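Peridinin-chlorophyll A protein (Amphidinium carterae, PDB 2C9E) probably serves as a water-soluble photosynthetic antenna, holding chlorophyll a and the carotenoid peridinin to harvest sunlight in the blue-green range. Local coordinates at residues L51-L56 / A243-I248; L226-T231 / A281-L286; N235-A240 / A272-T277. One frame throughout, in Å; residues are numbered along the deposited sequence.

Contact 1 of 3, residues L51-L56 / A243-I248; sequences LLEVGL and AHVRAI. With CLA (chlorophyll a), chain C.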
loop_
_atom_site.group_PDB
_atom_site.type_symbol
_atom_site.label_atom_id
_atom_site.label_comp_id
_atom_site.label_asym_id
_atom_site.label_seq_id
_atom_site.Cartn_x
_atom_site.Cartn_y
_atom_site.Cartn_z
ATOM N N LEU A 51 -6.532 7.638 2.856
ATOM C CA LEU A 51 -5.666 7.264 1.732
ATOM C C LEU A 51 -6.420 6.392 0.660
ATOM O O LEU A 51 -6.296 6.574 -0.589
ATOM C CB LEU A 51 -4.460 6.509 2.300
ATOM C CG LEU A 51 -3.400 6.045 1.307
ATOM C CD1 LEU A 51 -2.645 7.260 0.760
ATOM C CD2 LEU A 51 -2.443 5.033 2.023
ATOM N N LEU A 52 -7.157 5.407 1.154
ATOM C CA LEU A 52 -7.901 4.509 0.291
ATOM C C LEU A 52 -9.052 5.270 -0.367
ATOM O O LEU A 52 -9.322 5.079 -1.572
ATOM C CB LEU A 52 -8.435 3.354 1.129
ATOM C CG LEU A 52 -7.382 2.417 1.762
ATOM C CD1 LEU A 52 -8.080 1.274 2.618
ATOM C CD2 LEU A 52 -6.526 1.831 0.673
ATOM N N GLU A 53 -9.747 6.130 0.398
ATOM C CA GLU A 53 -10.831 6.915 -0.212
ATOM C C GLU A 53 -10.257 7.761 -1.379
ATOM O O GLU A 53 -10.825 7.756 -2.484
ATOM C CB GLU A 53 -11.500 7.812 0.825
ATOM C CG GLU A 53 -12.362 7.048 1.817
ATOM C CD GLU A 53 -12.702 7.862 3.078
ATOM O OE1 GLU A 53 -11.997 8.846 3.396
ATOM O OE2 GLU A 53 -13.669 7.519 3.781
ATOM N N VAL A 54 -9.113 8.427 -1.174
ATOM C CA VAL A 54 -8.555 9.238 -2.266
ATOM C C VAL A 54 -8.254 8.365 -3.460
ATOM O O VAL A 54 -8.556 8.723 -4.608
ATOM C CB VAL A 54 -7.241 10.047 -1.831
ATOM C CG1 VAL A 54 -6.725 10.933 -2.973
ATOM C CG2 VAL A 54 -7.585 10.952 -0.670
ATOM N N GLY A 55 -7.718 7.185 -3.185
ATOM C CA GLY A 55 -7.379 6.276 -4.264
ATOM C C GLY A 55 -8.637 5.928 -5.041
ATOM O O GLY A 55 -8.594 5.665 -6.255
ATOM N N LEU A 56 -9.767 5.944 -4.334
ATOM C CA LEU A 56 -11.044 5.587 -4.941
ATOM C C LEU A 56 -11.639 6.717 -5.771
ATOM O O LEU A 56 -12.649 6.526 -6.415
ATOM C CB LEU A 56 -12.041 5.134 -3.861
ATOM C CG LEU A 56 -11.918 3.655 -3.455
ATOM C CD1 LEU A 56 -12.875 3.304 -2.305
ATOM C CD2 LEU A 56 -12.240 2.788 -4.624
ATOM N N ALA A 243 -14.356 -2.153 0.531
ATOM C CA ALA A 243 -14.748 -3.010 1.661
ATOM C C ALA A 243 -13.887 -2.630 2.909
ATOM O O ALA A 243 -14.389 -2.538 4.023
ATOM C CB ALA A 243 -14.548 -4.497 1.307
ATOM N N HIS A 244 -12.590 -2.384 2.706
ATOM C CA HIS A 244 -11.717 -2.010 3.843
ATOM C C HIS A 244 -12.077 -0.605 4.359
ATOM O O HIS A 244 -12.037 -0.372 5.545
ATOM C CB HIS A 244 -10.236 -2.022 3.442
ATOM C CG HIS A 244 -9.650 -3.395 3.230
ATOM N ND1 HIS A 244 -9.860 -4.135 2.078
ATOM C CD2 HIS A 244 -8.822 -4.140 4.012
ATOM C CE1 HIS A 244 -9.187 -5.278 2.161
ATOM N NE2 HIS A 244 -8.551 -5.306 3.327
ATOM N N VAL A 245 -12.381 0.342 3.457
ATOM C CA VAL A 245 -12.778 1.715 3.856
ATOM C C VAL A 245 -13.987 1.535 4.781
ATOM O O VAL A 245 -14.082 2.137 5.834
ATOM C CB VAL A 245 -13.239 2.636 2.632
ATOM C CG1 VAL A 245 -13.945 3.899 3.174
ATOM C CG2 VAL A 245 -12.028 3.085 1.760
ATOM N N ARG A 246 -14.923 0.693 4.393
ATOM C CA ARG A 246 -16.072 0.518 5.286
ATOM C C ARG A 246 -15.680 -0.112 6.643
ATOM O O ARG A 246 -16.115 0.349 7.700
ATOM C CB ARG A 246 -17.149 -0.338 4.614
ATOM C CG ARG A 246 -18.226 -0.775 5.579
ATOM C CD ARG A 246 -18.995 -1.975 5.049
ATOM N NE ARG A 246 -19.789 -1.635 3.872
ATOM C CZ ARG A 246 -19.762 -2.342 2.745
ATOM N NH1 ARG A 246 -18.963 -3.419 2.664
ATOM N NH2 ARG A 246 -20.535 -1.984 1.714
ATOM N N ALA A 247 -14.843 -1.149 6.609
ATOM C CA ALA A 247 -14.412 -1.836 7.842
ATOM C C ALA A 247 -13.750 -0.894 8.865
ATOM O O ALA A 247 -14.054 -0.905 10.066
ATOM C CB ALA A 247 -13.466 -2.947 7.480
ATOM N N ILE A 248 -12.852 -0.061 8.373
ATOM C CA ILE A 248 -12.144 0.858 9.232
ATOM C C ILE A 248 -13.122 1.794 9.939
ATOM O O ILE A 248 -12.999 2.027 11.125
ATOM C CB ILE A 248 -11.148 1.687 8.410
ATOM C CG1 ILE A 248 -10.093 0.762 7.802
ATOM C CG2 ILE A 248 -10.567 2.812 9.273
ATOM C CD1 ILE A 248 -9.133 1.506 6.847
HETATM MG MG CLA C . -4.878 -6.708 3.874
HETATM C CHA CLA C . -3.306 -9.829 3.499
HETATM C CHB CLA C . -3.720 -6.557 7.130
HETATM C CHC CLA C . -5.570 -3.303 3.984
HETATM C CHD CLA C . -5.196 -6.636 0.393
HETATM N NA CLA C . -3.813 -8.088 5.192
HETATM C C1A CLA C . -3.260 -9.322 4.816
HETATM C C2A CLA C . -2.501 -9.921 5.981
HETATM C C3A CLA C . -2.837 -9.005 7.148
HETATM C C4A CLA C . -3.477 -7.781 6.492
HETATM C CMA CLA C . -3.873 -9.684 8.057
HETATM C CAA CLA C . -0.991 -9.927 5.716
HETATM C CBA CLA C . -0.208 -10.732 6.752
HETATM C CGA CLA C . 1.297 -10.559 6.614
HETATM O O1A CLA C . 2.031 -11.114 7.436
HETATM O O2A CLA C . 1.900 -9.744 5.546
HETATM N NB CLA C . -4.790 -5.233 5.335
HETATM C C1B CLA C . -4.317 -5.418 6.618
HETATM C C2B CLA C . -4.622 -4.250 7.398
HETATM C C3B CLA C . -5.158 -3.315 6.551
HETATM C C4B CLA C . -5.199 -3.924 5.207
HETATM C CMB CLA C . -4.438 -4.089 8.953
HETATM C CAB CLA C . -5.516 -2.062 7.213
HETATM C CBB CLA C . -6.071 -1.057 6.516
HETATM N NC CLA C . -5.305 -5.233 2.432
HETATM C C1C CLA C . -5.617 -3.911 2.698
HETATM C C2C CLA C . -6.076 -3.286 1.463
HETATM C C3C CLA C . -5.972 -4.209 0.476
HETATM C C4C CLA C . -5.467 -5.435 1.079
HETATM C CMC CLA C . -6.578 -1.853 1.268
HETATM C CAC CLA C . -6.318 -4.037 -0.987
HETATM C CBC CLA C . -7.824 -4.403 -1.271
HETATM N ND CLA C . -4.375 -7.902 2.303
HETATM C C1D CLA C . -4.698 -7.816 0.977
HETATM C C2D CLA C . -4.589 -9.102 0.341
HETATM C C3D CLA C . -4.052 -9.909 1.267
HETATM C C4D CLA C . -3.912 -9.158 2.466
HETATM C CMD CLA C . -4.958 -9.428 -1.151
HETATM C CAD CLA C . -3.478 -11.207 1.523
HETATM O OBD CLA C . -3.576 -12.282 0.904
HETATM C CBD CLA C . -2.778 -11.145 2.866
HETATM C CGD CLA C . -3.230 -12.355 3.653
HETATM O O1D CLA C . -4.194 -12.266 4.411
HETATM O O2D CLA C . -2.595 -13.540 3.472
HETATM C CED CLA C . -3.088 -14.636 4.026
HETATM C C1 CLA C . 3.349 -9.660 5.526
HETATM C C2 CLA C . 3.688 -8.844 4.451
HETATM C C3 CLA C . 4.716 -8.941 3.519
HETATM C C4 CLA C . 5.795 -10.091 3.536
HETATM C C5 CLA C . 4.893 -7.893 2.346
HETATM C C6 CLA C . 3.894 -6.693 2.369
HETATM C C7 CLA C . 3.976 -5.822 1.089
HETATM C C8 CLA C . 2.961 -4.650 1.003
HETATM C C9 CLA C . 2.886 -4.115 -0.445
HETATM C C10 CLA C . 3.433 -3.526 1.956
HETATM C C11 CLA C . 2.753 -2.147 1.766
HETATM C C12 CLA C . 3.082 -1.192 2.917
HETATM C C13 CLA C . 4.572 -0.973 3.224
HETATM C C14 CLA C . 4.847 -0.451 4.617
HETATM C C15 CLA C . 5.168 -0.026 2.174
HETATM C C16 CLA C . 4.666 1.409 2.167
HETATM C C17 CLA C . 5.074 2.057 0.874
HETATM C C18 CLA C . 4.789 3.550 0.764
HETATM C C19 CLA C . 5.251 4.058 -0.577
HETATM C C20 CLA C . 5.512 4.304 1.862
HETATM O O HOH W 1 -6.915 -7.146 4.311
#
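V245 is the bump of this interface, and L52, E53 and L56 of the segment 51-56 form the hollow that receives it. The two methyls of the valine are shared out between these walls. CG2 lies 3.7 Å from CB of L52 and meets CD1 of L56 at 4.2 Å, the two branched side chains reaching tip to tip. CG1, anti to the backbone N (chi1 166°), reaches the extended chain of E53, which crosses the valine at about a right angle and brings OE2 to 3.7 Å from that methyl.

A second fit runs the other way. L52 pushes its forked end into a hollow bounded by CB of H244, CD1 of I248 and the chlorophyll. Its CD1 and CD2 both sit against the ring methyl CMC of chlorophyll a, CD1 at 3.7 Å, while CD1 also lies 4.0 Å from CB of H244. The imidazole then leads off over the pigment, with C1C of the macrocycle over one face, offset to the rim.

At the edge of that ring, and in its plane, NE2 of H244 is hydrogen-bonded to a water at 2.7 Å. The same water ligates the chlorophyll magnesium at 2.1 Å, and ND1 is engaged by the carbonyl of A240 one turn back. Held at both nitrogens, the ring is fixed in rotation, and the histidine binds the metal indirectly. The packing between the helices is thus apolar, and the polar chemistry is directed at the pigment, whose magnesium would probably polarise the water it shares with H244.

Contact 2 of 3, residues L226-T231 / A281-L286; sequences LEVALT and AKFKAL. With PID (peridinin), chain I.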
loop_
_atom_site.group_PDB
_atom_site.type_symbol
_atom_site.label_atom_id
_atom_site.label_comp_id
_atom_site.label_asym_id
_atom_site.label_seq_id
_atom_site.Cartn_x
_atom_site.Cartn_y
_atom_site.Cartn_z
ATOM N N LEU A 226 3.355 -5.858 -7.308
ATOM C CA LEU A 226 2.743 -4.926 -8.223
ATOM C C LEU A 226 2.338 -5.692 -9.501
ATOM O O LEU A 226 1.263 -5.519 -10.009
ATOM C CB LEU A 226 3.733 -3.804 -8.560
ATOM C CG LEU A 226 4.081 -2.880 -7.404
ATOM C CD1 LEU A 226 4.705 -1.605 -8.019
ATOM C CD2 LEU A 226 2.806 -2.550 -6.554
ATOM N N GLU A 227 3.240 -6.545 -9.973
ATOM C CA GLU A 227 3.074 -7.380 -11.167
ATOM C C GLU A 227 1.787 -8.165 -10.968
ATOM O O GLU A 227 0.920 -8.136 -11.837
ATOM C CB GLU A 227 4.328 -8.283 -11.300
ATOM C CG GLU A 227 4.415 -9.288 -12.469
ATOM C CD GLU A 227 5.573 -10.347 -12.296
ATOM O OE1 GLU A 227 6.709 -9.988 -11.867
ATOM O OE2 GLU A 227 5.355 -11.539 -12.604
ATOM N N VAL A 228 1.631 -8.858 -9.834
ATOM C CA VAL A 228 0.377 -9.598 -9.559
ATOM C C VAL A 228 -0.839 -8.661 -9.560
ATOM O O VAL A 228 -1.918 -9.014 -10.075
ATOM C CB VAL A 228 0.426 -10.323 -8.198
ATOM C CG1 VAL A 228 -0.939 -10.638 -7.711
ATOM C CG2 VAL A 228 1.203 -11.595 -8.337
ATOM N N ALA A 229 -0.667 -7.457 -9.006
ATOM C CA ALA A 229 -1.768 -6.529 -8.960
ATOM C C ALA A 229 -2.212 -6.142 -10.378
ATOM O O ALA A 229 -3.400 -5.968 -10.627
ATOM C CB ALA A 229 -1.391 -5.293 -8.170
ATOM N N LEU A 230 -1.270 -6.003 -11.309
ATOM C CA LEU A 230 -1.668 -5.607 -12.669
ATOM C C LEU A 230 -2.480 -6.686 -13.407
ATOM O O LEU A 230 -3.172 -6.369 -14.358
ATOM C CB LEU A 230 -0.454 -5.187 -13.498
ATOM C CG LEU A 230 0.054 -3.725 -13.553
ATOM C CD1 LEU A 230 -0.938 -2.727 -13.072
ATOM C CD2 LEU A 230 1.325 -3.624 -12.801
ATOM N N THR A 231 -2.416 -7.941 -12.962
ATOM C CA THR A 231 -3.208 -9.045 -13.565
ATOM C C THR A 231 -4.608 -9.135 -12.943
ATOM O O THR A 231 -5.465 -9.887 -13.436
ATOM C CB THR A 231 -2.615 -10.446 -13.319
ATOM O OG1 THR A 231 -2.709 -10.738 -11.922
ATOM C CG2 THR A 231 -1.153 -10.558 -13.812
ATOM N N ALA A 281 -0.451 -18.557 -10.429
ATOM C CA ALA A 281 0.904 -18.968 -10.097
ATOM C C ALA A 281 1.642 -17.756 -9.555
ATOM O O ALA A 281 2.408 -17.879 -8.607
ATOM C CB ALA A 281 1.669 -19.579 -11.340
ATOM N N LYS A 282 1.398 -16.592 -10.136
ATOM C CA LYS A 282 2.066 -15.409 -9.664
ATOM C C LYS A 282 1.597 -15.040 -8.273
ATOM O O LYS A 282 2.422 -14.721 -7.428
ATOM C CB LYS A 282 1.853 -14.257 -10.630
ATOM C CG LYS A 282 2.911 -14.292 -11.718
ATOM C CD LYS A 282 2.743 -13.258 -12.801
ATOM C CE LYS A 282 3.687 -13.616 -13.963
ATOM N NZ LYS A 282 3.943 -12.446 -14.828
ATOM N N PHE A 283 0.293 -15.112 -8.028
ATOM C CA PHE A 283 -0.216 -14.775 -6.716
ATOM C C PHE A 283 0.357 -15.749 -5.700
ATOM O O PHE A 283 1.003 -15.342 -4.721
ATOM C CB PHE A 283 -1.730 -14.815 -6.710
ATOM C CG PHE A 283 -2.341 -14.260 -5.465
ATOM C CD1 PHE A 283 -2.458 -15.050 -4.319
ATOM C CD2 PHE A 283 -2.752 -12.944 -5.421
ATOM C CE1 PHE A 283 -2.973 -14.532 -3.147
ATOM C CE2 PHE A 283 -3.271 -12.399 -4.239
ATOM C CZ PHE A 283 -3.380 -13.198 -3.099
ATOM N N LYS A 284 0.154 -17.031 -5.966
ATOM C CA LYS A 284 0.655 -18.070 -5.095
ATOM C C LYS A 284 2.102 -17.855 -4.699
ATOM O O LYS A 284 2.476 -18.036 -3.526
ATOM C CB LYS A 284 0.585 -19.428 -5.761
ATOM C CG LYS A 284 0.734 -20.547 -4.745
ATOM C CD LYS A 284 0.975 -21.880 -5.444
ATOM C CE LYS A 284 0.888 -23.080 -4.502
ATOM N NZ LYS A 284 -0.139 -24.036 -5.074
ATOM N N ALA A 285 2.907 -17.488 -5.692
ATOM C CA ALA A 285 4.327 -17.280 -5.501
ATOM C C ALA A 285 4.713 -16.147 -4.545
ATOM O O ALA A 285 5.827 -16.128 -4.063
ATOM C CB ALA A 285 5.032 -17.078 -6.880
ATOM N N LEU A 286 3.820 -15.196 -4.282
ATOM C CA LEU A 286 4.178 -14.108 -3.377
ATOM C C LEU A 286 4.509 -14.656 -1.980
ATOM O O LEU A 286 5.308 -14.059 -1.225
ATOM C CB LEU A 286 3.053 -13.081 -3.312
ATOM C CG LEU A 286 2.769 -12.374 -4.646
ATOM C CD1 LEU A 286 1.807 -11.229 -4.469
ATOM C CD2 LEU A 286 4.064 -11.849 -5.197
HETATM C C1 PID I . 1.039 -24.375 0.616
HETATM C C2 PID I . 0.883 -25.827 1.073
HETATM C C3 PID I . -0.282 -26.505 0.351
HETATM C C4 PID I . -1.560 -25.735 0.692
HETATM C C5 PID I . -1.580 -24.288 0.186
HETATM C C6 PID I . -0.217 -23.578 0.250
HETATM C C7 PID I . -0.265 -22.201 0.494
HETATM C C8 PID I . 0.099 -21.167 -0.370
HETATM C C9 PID I . 0.021 -19.802 -0.069
HETATM C C10 PID I . -0.415 -19.210 1.114
HETATM C C11 PID I . 0.203 -18.807 -0.938
HETATM C C12 PID I . -0.127 -17.647 -0.366
HETATM C C13 PID I . -0.152 -16.417 -1.024
HETATM C C14 PID I . -0.491 -15.166 -0.503
HETATM C C15 PID I . -0.476 -14.068 -1.363
HETATM C C16 PID I . -0.818 -12.763 -1.008
HETATM C C17 PID I . -0.842 -11.749 -1.966
HETATM C C18 PID I . -1.218 -10.446 -1.648
HETATM C C19 PID I . -1.301 -9.439 -2.607
HETATM C C20 PID I . -1.696 -8.149 -2.259
HETATM C C21 PID I . -1.839 -7.091 -3.154
HETATM C C22 PID I . -2.232 -5.840 -2.671
HETATM C C23 PID I . -2.429 -4.760 -3.382
HETATM C C24 PID I . -2.648 -3.656 -4.052
HETATM C C25 PID I . -4.027 -3.246 -4.597
HETATM C C26 PID I . -3.929 -2.941 -6.097
HETATM C C27 PID I . -2.789 -1.967 -6.436
HETATM C C28 PID I . -1.449 -2.453 -5.867
HETATM C C29 PID I . -1.495 -2.691 -4.352
HETATM C C30 PID I . -3.462 -1.245 -8.632
HETATM C C31 PID I . -3.258 -1.308 -10.146
HETATM C CM1 PID I . 2.248 -23.660 1.224
HETATM C CM2 PID I . -2.612 -23.570 1.057
HETATM C CM3 PID I . -2.078 -24.276 -1.261
HETATM C CM4 PID I . -0.976 -15.003 0.944
HETATM C CM5 PID I . -1.559 -7.299 -4.646
HETATM C CM6 PID I . -5.065 -4.354 -4.404
HETATM C CM7 PID I . -4.513 -2.004 -3.841
HETATM C CM8 PID I . -0.145 -3.247 -3.889
HETATM O O1 PID I . 0.711 -24.051 -0.739
HETATM O O2 PID I . -0.413 -27.841 0.851
HETATM O O3 PID I . -0.555 -19.768 2.201
HETATM O O4 PID I . -0.519 -17.861 0.926
HETATM O O5 PID I . -1.765 -1.453 -3.683
HETATM O O6 PID I . -2.595 -1.964 -7.865
HETATM O O7 PID I . -4.382 -0.584 -8.148
#
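The phenyl ring of F283 is met obliquely by CG1 of V228 and by the polyene of a peridinin, both from the same side of its plane. CG1 of V228 approaches CD2 of F283 at 3.7 Å, while on the pigment CE1 of F283 comes within 3.1 Å of C15, a tight carbon-carbon contact. The other flat group, the carboxylate of E227, receives NZ of K282 in a 2.8 Å salt bridge to OE2. The ammonium arrives on the anti side, 33° out of the carboxylate plane, the two extended chains crossing at about a right angle. E227 lies about 5 Å, side chain to side chain, from the magnesium ligands S71 and D223.

Between these groups V228 seats its second methyl, CG2, on the backbone of the facing helix, 3.5 Å from C of K282. CD1 of L286 bridges the valine and the pigment, 3.9 Å from CG2 of V228.

F283, L286, A229 and L230 line a peridinin pocket, so the two segments, roughly antiparallel at 144°, form part of the pigment-binding wall. Helix 60-77 packs behind 226-231 through V67, H70 and E68, and F283 also rests on M232 and A278 of neighbouring loops.

Contact 3 of 3, residues N235-A240 / A272-T277; sequences NAINDA and AKMIAT. With PID (peridinin), chain J.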
loop_
_atom_site.group_PDB
_atom_site.type_symbol
_atom_site.label_atom_id
_atom_site.label_comp_id
_atom_site.label_asym_id
_atom_site.label_seq_id
_atom_site.Cartn_x
_atom_site.Cartn_y
_atom_site.Cartn_z
ATOM N N ASN A 235 -12.078 -3.701 -11.198
ATOM C CA ASN A 235 -13.329 -3.421 -10.471
ATOM C C ASN A 235 -13.349 -4.183 -9.131
ATOM O O ASN A 235 -13.917 -3.728 -8.129
ATOM C CB ASN A 235 -14.569 -3.819 -11.298
ATOM C CG ASN A 235 -14.806 -2.901 -12.522
ATOM O OD1 ASN A 235 -14.812 -1.656 -12.413
ATOM N ND2 ASN A 235 -15.029 -3.521 -13.690
ATOM N N ALA A 236 -12.764 -5.367 -9.145
ATOM C CA ALA A 236 -12.655 -6.211 -7.949
ATOM C C ALA A 236 -11.676 -5.525 -6.967
ATOM O O ALA A 236 -11.850 -5.594 -5.742
ATOM C CB ALA A 236 -12.125 -7.608 -8.340
ATOM N N ILE A 237 -10.658 -4.861 -7.526
ATOM C CA ILE A 237 -9.703 -4.132 -6.725
ATOM C C ILE A 237 -10.500 -3.027 -6.035
ATOM O O ILE A 237 -10.419 -2.865 -4.811
ATOM C CB ILE A 237 -8.596 -3.503 -7.609
ATOM C CG1 ILE A 237 -7.619 -4.591 -8.033
ATOM C CG2 ILE A 237 -7.866 -2.347 -6.851
ATOM C CD1 ILE A 237 -6.496 -4.097 -8.918
ATOM N N ASN A 238 -11.298 -2.294 -6.808
ATOM C CA ASN A 238 -12.084 -1.215 -6.252
ATOM C C ASN A 238 -13.031 -1.711 -5.221
ATOM O O ASN A 238 -13.209 -1.060 -4.207
ATOM C CB ASN A 238 -12.870 -0.481 -7.326
ATOM C CG ASN A 238 -11.980 0.104 -8.352
ATOM O OD1 ASN A 238 -10.853 0.492 -8.045
ATOM N ND2 ASN A 238 -12.454 0.177 -9.585
ATOM N N ASP A 239 -13.666 -2.850 -5.459
ATOM C CA ASP A 239 -14.595 -3.359 -4.441
ATOM C C ASP A 239 -13.902 -3.697 -3.126
ATOM O O ASP A 239 -14.386 -3.305 -2.067
ATOM C CB ASP A 239 -15.316 -4.605 -4.913
ATOM C CG ASP A 239 -16.223 -4.331 -6.058
ATOM O OD1 ASP A 239 -17.072 -3.417 -5.926
ATOM O OD2 ASP A 239 -16.077 -5.040 -7.086
ATOM N N ALA A 240 -12.790 -4.431 -3.193
ATOM C CA ALA A 240 -12.039 -4.819 -1.983
ATOM C C ALA A 240 -11.531 -3.578 -1.212
ATOM O O ALA A 240 -11.699 -3.468 0.004
ATOM C CB ALA A 240 -10.905 -5.709 -2.386
ATOM N N ALA A 272 -11.355 -12.438 -1.640
ATOM C CA ALA A 272 -11.472 -13.725 -2.292
ATOM C C ALA A 272 -11.737 -13.493 -3.804
ATOM O O ALA A 272 -11.027 -14.022 -4.684
ATOM C CB ALA A 272 -12.635 -14.541 -1.614
ATOM N N LYS A 273 -12.743 -12.686 -4.104
ATOM C CA LYS A 273 -13.083 -12.344 -5.485
ATOM C C LYS A 273 -11.914 -11.648 -6.199
ATOM O O LYS A 273 -11.582 -11.979 -7.359
ATOM C CB LYS A 273 -14.302 -11.434 -5.495
ATOM C CG LYS A 273 -15.531 -12.136 -5.903
ATOM C CD LYS A 273 -16.328 -12.539 -4.710
ATOM C CE LYS A 273 -17.072 -11.344 -4.165
ATOM N NZ LYS A 273 -18.424 -11.126 -4.784
ATOM N N MET A 274 -11.256 -10.708 -5.516
ATOM C CA MET A 274 -10.146 -10.042 -6.167
ATOM C C MET A 274 -9.012 -11.031 -6.426
ATOM O O MET A 274 -8.372 -11.005 -7.483
ATOM C CB MET A 274 -9.648 -8.881 -5.319
ATOM C CG MET A 274 -8.507 -8.065 -5.948
ATOM S SD MET A 274 -7.929 -6.804 -4.719
ATOM C CE MET A 274 -6.633 -7.722 -3.840
ATOM N N ILE A 275 -8.750 -11.930 -5.491
ATOM C CA ILE A 275 -7.661 -12.872 -5.735
ATOM C C ILE A 275 -8.052 -13.872 -6.843
ATOM O O ILE A 275 -7.207 -14.365 -7.570
ATOM C CB ILE A 275 -7.286 -13.611 -4.418
ATOM C CG1 ILE A 275 -6.727 -12.573 -3.411
ATOM C CG2 ILE A 275 -6.318 -14.783 -4.711
ATOM C CD1 ILE A 275 -6.781 -13.049 -2.003
ATOM N N ALA A 276 -9.335 -14.162 -6.973
ATOM C CA ALA A 276 -9.743 -15.105 -7.995
ATOM C C ALA A 276 -9.370 -14.573 -9.369
ATOM O O ALA A 276 -9.111 -15.345 -10.285
ATOM C CB ALA A 276 -11.248 -15.350 -7.912
ATOM N N THR A 277 -9.296 -13.254 -9.497
ATOM C CA THR A 277 -8.980 -12.637 -10.773
ATOM C C THR A 277 -7.502 -12.431 -11.119
ATOM O O THR A 277 -7.188 -11.939 -12.205
ATOM C CB THR A 277 -9.704 -11.321 -10.870
ATOM O OG1 THR A 277 -8.911 -10.276 -10.282
ATOM C CG2 THR A 277 -11.001 -11.438 -10.102
HETATM C C1 PID J . -3.322 -20.265 -3.561
HETATM C C2 PID J . -3.004 -21.371 -4.571
HETATM C C3 PID J . -3.016 -20.775 -5.980
HETATM C C4 PID J . -4.448 -20.310 -6.252
HETATM C C5 PID J . -4.803 -19.075 -5.418
HETATM C C6 PID J . -4.300 -19.156 -3.965
HETATM C C7 PID J . -5.049 -18.439 -3.027
HETATM C C8 PID J . -4.565 -17.495 -2.117
HETATM C C9 PID J . -5.378 -16.793 -1.222
HETATM C C10 PID J . -6.760 -16.891 -1.082
HETATM C C11 PID J . -4.971 -15.867 -0.354
HETATM C C12 PID J . -6.033 -15.389 0.301
HETATM C C13 PID J . -5.989 -14.365 1.248
HETATM C C14 PID J . -7.065 -13.828 1.957
HETATM C C15 PID J . -6.818 -12.799 2.867
HETATM C C16 PID J . -7.768 -12.140 3.647
HETATM C C17 PID J . -7.378 -11.122 4.518
HETATM C C18 PID J . -8.295 -10.421 5.298
HETATM C C19 PID J . -7.939 -9.381 6.158
HETATM C C20 PID J . -8.915 -8.684 6.872
HETATM C C21 PID J . -8.680 -7.603 7.722
HETATM C C22 PID J . -9.755 -6.963 8.337
HETATM C C23 PID J . -9.602 -5.915 9.102
HETATM C C24 PID J . -9.437 -4.848 9.840
HETATM C C25 PID J . -9.492 -3.433 9.244
HETATM C C26 PID J . -8.281 -2.625 9.724
HETATM C C27 PID J . -8.118 -2.671 11.250
HETATM C C28 PID J . -7.991 -4.113 11.750
HETATM C C29 PID J . -9.191 -4.976 11.350
HETATM C C30 PID J . -6.828 -0.717 11.671
HETATM C C31 PID J . -5.511 -0.052 12.079
HETATM C CM1 PID J . -3.185 -20.700 -2.100
HETATM C CM2 PID J . -6.323 -18.946 -5.497
HETATM C CM3 PID J . -4.174 -17.863 -6.108
HETATM C CM4 PID J . -8.489 -14.353 1.748
HETATM C CM5 PID J . -7.262 -7.127 8.047
HETATM C CM6 PID J . -9.449 -3.469 7.714
HETATM C CM7 PID J . -10.780 -2.733 9.691
HETATM C CM8 PID J . -8.927 -6.416 11.797
HETATM O O1 PID J . -2.884 -18.938 -3.876
HETATM O O2 PID J . -2.606 -21.725 -6.966
HETATM O O3 PID J . -7.506 -17.605 -1.752
HETATM O O4 PID J . -7.175 -16.012 -0.119
HETATM O O5 PID J . -10.357 -4.493 12.018
HETATM O O6 PID J . -6.862 -2.073 11.604
HETATM O O7 PID J . -7.827 -0.046 11.418
#
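M274 lays its side chain, as far as the sulfur, along one side of helix 234-251, overlapping A236, I237 and A240 in turn. It starts out with CG anti to its backbone N (chi1 -177°), stays extended as far as the sulfur and bends only at the last torsion. CB lies 4.1 Å from CB of A236. Farther out, SD rests 3.8 Å from CA of I237 and touches CB of A240 at 3.9 Å, while the side chains of I237 and M274 cross obliquely, CG1 of I237 lying near SD.

The small side chain of A236 is consistent with the close approach of the backbones here. CB of A236 presses on CA of M274 at 3.8 Å, and the CA atoms of A236 and M274 are 4.9 Å apart.

At the C-terminal end of helix 261-276, the carbonyl oxygen of M274 accepts two bonds from T277, whose N and OG1 approach from the same face of its plane. The OG1 bond is 2.9 Å long, and this hydroxyl is also hydrogen-bonded to the backbone N of N233. I275 points away from the facing helix and puts CD1 3.4 Å from C12 of a peridinin.

M274 and A240 belong to a chlorophyll a pocket, and M274 and I237 together line a peridinin site. The helices follow each other in the chain, and their facing segments run at 158°, nearly antiparallel: an alpha-helical hairpin, joined by apolar packing, in the all-helical shell that encloses the pigments.

How the contacts relate
From the N terminus, the chain first passes 51-56, whose partner 243-248 comes almost 190 residues later; contact 1 thus closes the longest loop and joins helix 41-55 in the N-terminal half to helix 234-251 in the C-terminal half. Contact 2 opens at 226-231 and closes at 281-286, tying helix 215-231 to helix 280-285. Nested inside it, contact 3, 235-240 with 272-277, ties helix 234-251 to helix 261-276. Contact 1 crosses both, since 243-248 falls within each of their loops. Contacts 1 and 3 share helix 234-251 and touch at L56 and N238. Contacts 2 and 3 meet at CZ of F283 and CG1 of I275, 3.4 Å apart.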